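Local coordinates for BepC protein (Bartonella tribocorum, PDB 4WGJ), which probably transfers AMP from ATP to threonine or tyrosine of target proteins, the chain here being its Fic domain, at residues 93-98 with 154-159; 185-190 with 205-210. All coordinates share one frame; numbering follows the deposited sequence.

Interaction 1 (93-98 with 154-159); sequences ARMPAM and PFRKGN. With ANP (phosphoaminophosphonic acid-adenylate ester), chain B.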
loop_
_atom_site.group_PDB
_atom_site.type_symbol
_atom_site.label_atom_id
_atom_site.label_comp_id
_atom_site.label_asym_id
_atom_site.label_seq_id
_atom_site.Cartn_x
_atom_site.Cartn_y
_atom_site.Cartn_z
ATOM N N ALA A 93 -1.450 -11.053 16.937
ATOM C CA ALA A 93 -1.581 -11.449 15.544
ATOM C C ALA A 93 -0.299 -11.178 14.748
ATOM O O ALA A 93 0.444 -10.247 15.039
ATOM C CB ALA A 93 -2.762 -10.714 14.893
ATOM N N ARG A 94 -0.073 -11.996 13.730
ATOM C CA ARG A 94 1.007 -11.795 12.763
ATOM C C ARG A 94 0.600 -12.504 11.482
ATOM O O ARG A 94 -0.128 -13.504 11.541
ATOM C CB ARG A 94 2.327 -12.357 13.284
ATOM C CG ARG A 94 3.568 -11.722 12.654
ATOM C CD ARG A 94 4.857 -12.230 13.334
ATOM N NE ARG A 94 5.274 -13.554 12.873
ATOM C CZ ARG A 94 6.148 -13.762 11.896
ATOM N NH1 ARG A 94 6.694 -12.730 11.251
ATOM N NH2 ARG A 94 6.464 -15.006 11.553
ATOM N N MET A 95 1.067 -12.022 10.333
ATOM C CA MET A 95 0.757 -12.738 9.104
ATOM C C MET A 95 1.898 -12.656 8.110
ATOM O O MET A 95 1.837 -11.888 7.159
ATOM C CB MET A 95 -0.515 -12.211 8.460
ATOM C CG MET A 95 -0.990 -13.152 7.350
ATOM S SD MET A 95 -2.728 -12.955 6.988
ATOM C CE MET A 95 -3.044 -14.434 6.025
ATOM N N PRO A 96 2.945 -13.445 8.333
ATOM C CA PRO A 96 4.130 -13.362 7.468
ATOM C C PRO A 96 3.864 -13.780 6.026
ATOM O O PRO A 96 4.593 -13.346 5.139
ATOM C CB PRO A 96 5.118 -14.324 8.142
ATOM C CG PRO A 96 4.233 -15.293 8.861
ATOM C CD PRO A 96 3.127 -14.439 9.406
ATOM N N ALA A 97 2.849 -14.609 5.790
ATOM C CA ALA A 97 2.579 -15.095 4.438
ATOM C C ALA A 97 1.173 -14.711 3.987
ATOM O O ALA A 97 0.199 -14.998 4.680
ATOM C CB ALA A 97 2.759 -16.602 4.369
ATOM N N MET A 98 1.071 -14.063 2.830
ATOM C CA MET A 98 -0.230 -13.774 2.221
ATOM C C MET A 98 -0.151 -14.117 0.744
ATOM O O MET A 98 0.846 -13.831 0.072
ATOM C CB MET A 98 -0.645 -12.300 2.397
ATOM C CG MET A 98 -0.856 -11.870 3.846
ATOM S SD MET A 98 -1.673 -10.252 4.031
ATOM C CE MET A 98 -3.357 -10.664 3.623
ATOM N N PRO A 154 3.221 -4.817 2.681
ATOM C CA PRO A 154 3.734 -4.937 4.052
ATOM C C PRO A 154 2.679 -5.007 5.149
ATOM O O PRO A 154 3.047 -5.329 6.280
ATOM C CB PRO A 154 4.560 -3.648 4.238
ATOM C CG PRO A 154 4.816 -3.135 2.849
ATOM C CD PRO A 154 3.575 -3.522 2.079
ATOM N N PHE A 155 1.420 -4.691 4.850
ATOM C CA PHE A 155 0.393 -4.626 5.901
ATOM C C PHE A 155 -0.656 -5.727 5.772
ATOM O O PHE A 155 -0.838 -6.309 4.703
ATOM C CB PHE A 155 -0.294 -3.248 5.887
ATOM C CG PHE A 155 0.687 -2.102 5.928
ATOM C CD1 PHE A 155 1.244 -1.699 7.133
ATOM C CD2 PHE A 155 1.091 -1.470 4.752
ATOM C CE1 PHE A 155 2.178 -0.673 7.176
ATOM C CE2 PHE A 155 2.034 -0.444 4.788
ATOM C CZ PHE A 155 2.572 -0.052 6.005
ATOM N N ARG A 156 -1.364 -5.996 6.862
ATOM C CA ARG A 156 -2.425 -7.005 6.825
ATOM C C ARG A 156 -3.546 -6.577 5.863
ATOM O O ARG A 156 -4.179 -7.404 5.211
ATOM C CB ARG A 156 -2.974 -7.251 8.234
ATOM C CG ARG A 156 -4.176 -8.204 8.297
ATOM C CD ARG A 156 -3.847 -9.586 7.699
ATOM N NE ARG A 156 -5.014 -10.476 7.736
ATOM C CZ ARG A 156 -6.031 -10.423 6.875
ATOM N NH1 ARG A 156 -6.042 -9.515 5.895
ATOM N NH2 ARG A 156 -7.045 -11.275 6.998
ATOM N N LYS A 157 -3.763 -5.270 5.763
ATOM C CA LYS A 157 -4.817 -4.713 4.922
ATOM C C LYS A 157 -4.475 -3.244 4.693
ATOM O O LYS A 157 -3.714 -2.659 5.473
ATOM C CB LYS A 157 -6.201 -4.857 5.591
ATOM C CG LYS A 157 -7.410 -4.681 4.644
ATOM C CD LYS A 157 -7.409 -5.774 3.572
ATOM C CE LYS A 157 -8.709 -5.813 2.779
ATOM N NZ LYS A 157 -8.951 -4.543 2.041
ATOM N N GLY A 158 -5.010 -2.658 3.624
ATOM C CA GLY A 158 -4.761 -1.253 3.343
ATOM C C GLY A 158 -3.512 -0.995 2.509
ATOM O O GLY A 158 -3.048 0.144 2.397
ATOM N N ASN A 159 -2.966 -2.046 1.910
ATOM C CA ASN A 159 -1.752 -1.911 1.110
ATOM C C ASN A 159 -1.937 -1.060 -0.131
ATOM O O ASN A 159 -1.107 -0.207 -0.418
ATOM C CB ASN A 159 -1.239 -3.292 0.701
ATOM C CG ASN A 159 -0.750 -4.077 1.881
ATOM O OD1 ASN A 159 0.353 -3.845 2.360
ATOM N ND2 ASN A 159 -1.563 -4.989 2.368
HETATM P PG ANP B . -7.784 -1.432 -2.366
HETATM O O1G ANP B . -8.311 0.031 -2.115
HETATM O O2G ANP B . -8.802 -2.138 -3.219
HETATM O O3G ANP B . -6.411 -1.343 -3.124
HETATM P PB ANP B . -6.508 -2.139 0.236
HETATM O O1B ANP B . -6.095 -0.703 0.247
HETATM O O2B ANP B . -7.071 -2.607 1.610
HETATM N N3B ANP B . -7.700 -2.374 -0.934
HETATM P PA ANP B . -5.148 -4.597 0.161
HETATM O O1A ANP B . -6.463 -5.282 0.036
HETATM O O2A ANP B . -4.322 -4.949 1.391
HETATM O O3A ANP B . -5.232 -3.019 -0.028
HETATM O "O5'" ANP B . -4.306 -4.930 -1.145
HETATM C "C5'" ANP B . -4.915 -4.697 -2.438
HETATM C "C4'" ANP B . -3.870 -4.665 -3.526
HETATM O "O4'" ANP B . -3.554 -6.022 -3.938
HETATM C "C3'" ANP B . -4.320 -3.922 -4.789
HETATM O "O3'" ANP B . -3.295 -3.090 -5.325
HETATM C "C2'" ANP B . -4.687 -5.064 -5.741
HETATM O "O2'" ANP B . -4.593 -4.699 -7.113
HETATM C "C1'" ANP B . -3.640 -6.101 -5.348
HETATM N N9 ANP B . -3.994 -7.462 -5.748
HETATM C C8 ANP B . -5.242 -8.030 -5.730
HETATM N N7 ANP B . -5.273 -9.265 -6.171
HETATM C C5 ANP B . -3.953 -9.530 -6.505
HETATM C C6 ANP B . -3.315 -10.668 -7.038
HETATM N N6 ANP B . -3.953 -11.804 -7.331
HETATM N N1 ANP B . -1.983 -10.598 -7.258
HETATM C C2 ANP B . -1.343 -9.462 -6.971
HETATM N N3 ANP B . -1.837 -8.328 -6.468
HETATM C C4 ANP B . -3.153 -8.427 -6.255
#
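Phe-155 meets Met-98 through its backbone: the carbonyl O lies 4.1 Å from the thioether SD, a loose contact; the same oxygen accepts from ND2 of Asn-159. Arg-156 carries the contact. Its chain bends at CG (chi2 58°) and turns the guanidinium toward the two methionines. Met-95, extended beyond CG, crosses it obliquely, with SD 3.5 Å from NE of Arg-156, while the methyl CE of Met-98, arriving across the chain, stops 3.7 Å from its NH1. This is van der Waals packing of thioethers against a guanidinium. Lys-157 turns instead to the nucleotide, and its NZ donates to O2B of ANP at 2.7 Å. Gly-158, the N-cap of the next helix, adds its backbone N to the same oxygen (2.9 Å). Asn-159 completes the loop: ND2 binds O2A of ANP at 2.9 Å and also Phe-155 O, while OD1 accepts Phe-155 N in the carbonyl plane, 2.8 Å away. Three bonds thus fix the rotation of this amide. This is the Fic motif, HPFRKGNGR from His-153 to Arg-161, whose loop and helix start here hold the nucleotide phosphates. The loop joins helix 135-152 to helix 159-174, with the Phe-155 ring stacked on His-66 of helix 59-70. Segment 93-98 leaves strand 92-93 on its way to helix 111-126, and Met-95 also touches Glu-10 of helix 8-11.

Interaction 2 (185-190 with 205-210); sequences KGRMTT and KDLFED. With GLY (glycine), chain D.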
loop_
_atom_site.group_PDB
_atom_site.type_symbol
_atom_site.label_atom_id
_atom_site.label_comp_id
_atom_site.label_asym_id
_atom_site.label_seq_id
_atom_site.Cartn_x
_atom_site.Cartn_y
_atom_site.Cartn_z
ATOM N N LYS A 185 -11.233 -0.086 -9.836
ATOM C CA LYS A 185 -10.673 -1.246 -9.151
ATOM C C LYS A 185 -10.244 -2.310 -10.162
ATOM O O LYS A 185 -9.179 -2.919 -10.025
ATOM C CB LYS A 185 -11.695 -1.832 -8.165
ATOM N N GLY A 186 -11.076 -2.537 -11.177
ATOM C CA GLY A 186 -10.764 -3.502 -12.220
ATOM C C GLY A 186 -9.488 -3.182 -12.994
ATOM O O GLY A 186 -8.650 -4.069 -13.239
ATOM N N ARG A 187 -9.325 -1.920 -13.385
ATOM C CA ARG A 187 -8.124 -1.510 -14.119
ATOM C C ARG A 187 -6.866 -1.731 -13.266
ATOM O O ARG A 187 -5.854 -2.259 -13.746
ATOM C CB ARG A 187 -8.223 -0.038 -14.557
ATOM C CG ARG A 187 -7.050 0.415 -15.437
ATOM C CD ARG A 187 -7.146 1.883 -15.866
ATOM N NE ARG A 187 -8.277 2.130 -16.758
ATOM C CZ ARG A 187 -8.181 2.217 -18.082
ATOM N NH1 ARG A 187 -7.000 2.091 -18.684
ATOM N NH2 ARG A 187 -9.265 2.439 -18.807
ATOM N N MET A 188 -6.930 -1.329 -11.998
ATOM C CA MET A 188 -5.776 -1.459 -11.112
ATOM C C MET A 188 -5.468 -2.928 -10.830
ATOM O O MET A 188 -4.313 -3.343 -10.887
ATOM C CB MET A 188 -6.009 -0.723 -9.798
ATOM C CG MET A 188 -4.890 -0.976 -8.766
ATOM S SD MET A 188 -3.292 -0.335 -9.320
ATOM C CE MET A 188 -3.669 1.408 -9.256
ATOM N N THR A 189 -6.506 -3.701 -10.524
ATOM C CA THR A 189 -6.338 -5.126 -10.239
ATOM C C THR A 189 -5.685 -5.841 -11.420
ATOM O O THR A 189 -4.727 -6.602 -11.249
ATOM C CB THR A 189 -7.684 -5.780 -9.896
ATOM O OG1 THR A 189 -8.142 -5.250 -8.646
ATOM C CG2 THR A 189 -7.527 -7.279 -9.756
ATOM N N THR A 190 -6.187 -5.584 -12.621
ATOM C CA THR A 190 -5.598 -6.176 -13.821
ATOM C C THR A 190 -4.092 -5.854 -13.937
ATOM O O THR A 190 -3.278 -6.755 -14.164
ATOM C CB THR A 190 -6.359 -5.720 -15.065
ATOM O OG1 THR A 190 -7.657 -6.334 -15.044
ATOM C CG2 THR A 190 -5.630 -6.142 -16.336
ATOM N N LYS A 205 2.866 -0.244 -16.624
ATOM C CA LYS A 205 3.547 0.845 -17.325
ATOM C C LYS A 205 2.535 1.776 -17.978
ATOM O O LYS A 205 2.645 3.006 -17.875
ATOM C CB LYS A 205 4.510 0.296 -18.376
ATOM C CG LYS A 205 5.669 -0.494 -17.790
ATOM C CD LYS A 205 6.638 0.394 -17.037
ATOM C CE LYS A 205 7.802 -0.427 -16.485
ATOM N NZ LYS A 205 8.681 0.393 -15.623
ATOM N N ASP A 206 1.549 1.184 -18.649
ATOM C CA ASP A 206 0.502 1.959 -19.304
ATOM C C ASP A 206 -0.291 2.762 -18.284
ATOM O O ASP A 206 -0.626 3.925 -18.525
ATOM C CB ASP A 206 -0.448 1.047 -20.095
ATOM C CG ASP A 206 0.214 0.411 -21.311
ATOM O OD1 ASP A 206 1.335 0.823 -21.685
ATOM O OD2 ASP A 206 -0.408 -0.493 -21.909
ATOM N N LEU A 207 -0.599 2.130 -17.154
ATOM C CA LEU A 207 -1.360 2.779 -16.097
ATOM C C LEU A 207 -0.638 4.034 -15.622
ATOM O O LEU A 207 -1.228 5.111 -15.528
ATOM C CB LEU A 207 -1.585 1.808 -14.935
ATOM C CG LEU A 207 -2.351 2.338 -13.721
ATOM C CD1 LEU A 207 -3.702 2.873 -14.140
ATOM C CD2 LEU A 207 -2.515 1.232 -12.682
ATOM N N PHE A 208 0.653 3.908 -15.330
ATOM C CA PHE A 208 1.371 5.078 -14.834
ATOM C C PHE A 208 1.563 6.147 -15.905
ATOM O O PHE A 208 1.611 7.335 -15.586
ATOM C CB PHE A 208 2.699 4.655 -14.188
ATOM C CG PHE A 208 2.528 4.298 -12.743
ATOM C CD1 PHE A 208 2.018 3.060 -12.384
ATOM C CD2 PHE A 208 2.763 5.239 -11.747
ATOM C CE1 PHE A 208 1.801 2.742 -11.045
ATOM C CE2 PHE A 208 2.544 4.935 -10.412
ATOM C CZ PHE A 208 2.062 3.681 -10.059
ATOM N N GLU A 209 1.620 5.755 -17.173
ATOM C CA GLU A 209 1.604 6.743 -18.245
ATOM C C GLU A 209 0.266 7.499 -18.227
ATOM O O GLU A 209 0.219 8.714 -18.449
ATOM C CB GLU A 209 1.839 6.068 -19.606
ATOM C CG GLU A 209 1.456 6.915 -20.806
ATOM C CD GLU A 209 2.271 8.188 -20.902
ATOM O OE1 GLU A 209 3.457 8.163 -20.500
ATOM O OE2 GLU A 209 1.728 9.211 -21.379
ATOM N N ASP A 210 -0.813 6.784 -17.922
ATOM C CA ASP A 210 -2.150 7.365 -17.996
ATOM C C ASP A 210 -2.469 8.284 -16.812
ATOM O O ASP A 210 -3.327 9.167 -16.935
ATOM C CB ASP A 210 -3.214 6.262 -18.082
ATOM C CG ASP A 210 -3.183 5.506 -19.409
ATOM O OD1 ASP A 210 -2.721 6.075 -20.419
ATOM O OD2 ASP A 210 -3.643 4.343 -19.441
HETATM N N GLY D . -9.020 0.373 -6.454
HETATM C CA GLY D . -9.364 1.708 -6.905
HETATM C C GLY D . -8.162 2.445 -7.463
HETATM O O GLY D . -8.241 3.604 -7.875
HETATM O OXT GLY D . -7.067 1.889 -7.514
HETATM O O HOH W 1 -4.405 2.315 -17.812
#
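Met-188 shows how one flexible side chain can serve a ligand pocket and a helix interface together, for it reaches Leu-207 only at its far end. Its CB lies 3.6 Å from the carboxylate oxygen OXT of the bound glycine, and CG stays beside the same oxygen. Beyond CG the chain folds over (chi2 64°), which brings SD to 3.8 Å from CD2 of Leu-207. The methyl CE then comes to 3.6 Å from this same CD2 while still lying near the glycine OXT, the two side chains crossing at about a right angle. The other branch of Leu-207, CD1, is 4.0 Å from CD of Arg-187, so its two branches touch successive residues of the facing helix; the leucine has a second conformation, and these contacts hold for one of the two.

Toward solvent the chemistry turns polar. NH1 of Arg-187 and OD2 of Asp-210 are 4.1 Å apart, with the guanidinium and carboxylate planes turned 78° from each other and no N-H aimed at the oxygen. A water joins them: it accepts from NH1 at 2.7 Å, in the guanidinium plane, and donates to OD2 at 2.7 Å.

The two short helical segments pass 10.7 Å apart at 134°, nearer antiparallel than parallel. They belong to a hairpin of consecutive helices, 185-198 and 202-211, the first of which lines the glycine pocket with Lys-185 and Met-188 and, through Thr-189, the nucleotide pocket. Helix 135-152 supports both, since Phe-146 touches Met-188 and Phe-208, and helix 159-174 adds Arg-164 against Met-188 and Met-167 against Phe-208.

Interaction 1 joins two loops and interaction 2 two consecutive helices, on opposite sides of the chain's centre, with nearest atoms about 9 Å apart. Both are partly buried, and each sets methionine against a longer or branched side chain, but their polar work differs. At 93-98 with 154-159, Lys-157, Gly-158 and Asn-159 bind phosphate oxygens, and the contact itself is thioether against guanidinium. At 185-190 with 205-210 a buried apolar pair grades into a solvent-bridged charge pair at the surface. The elements they share are helices 135-152 and 159-174: the loop of interaction 1 links them, whereas interaction 2 packs on both.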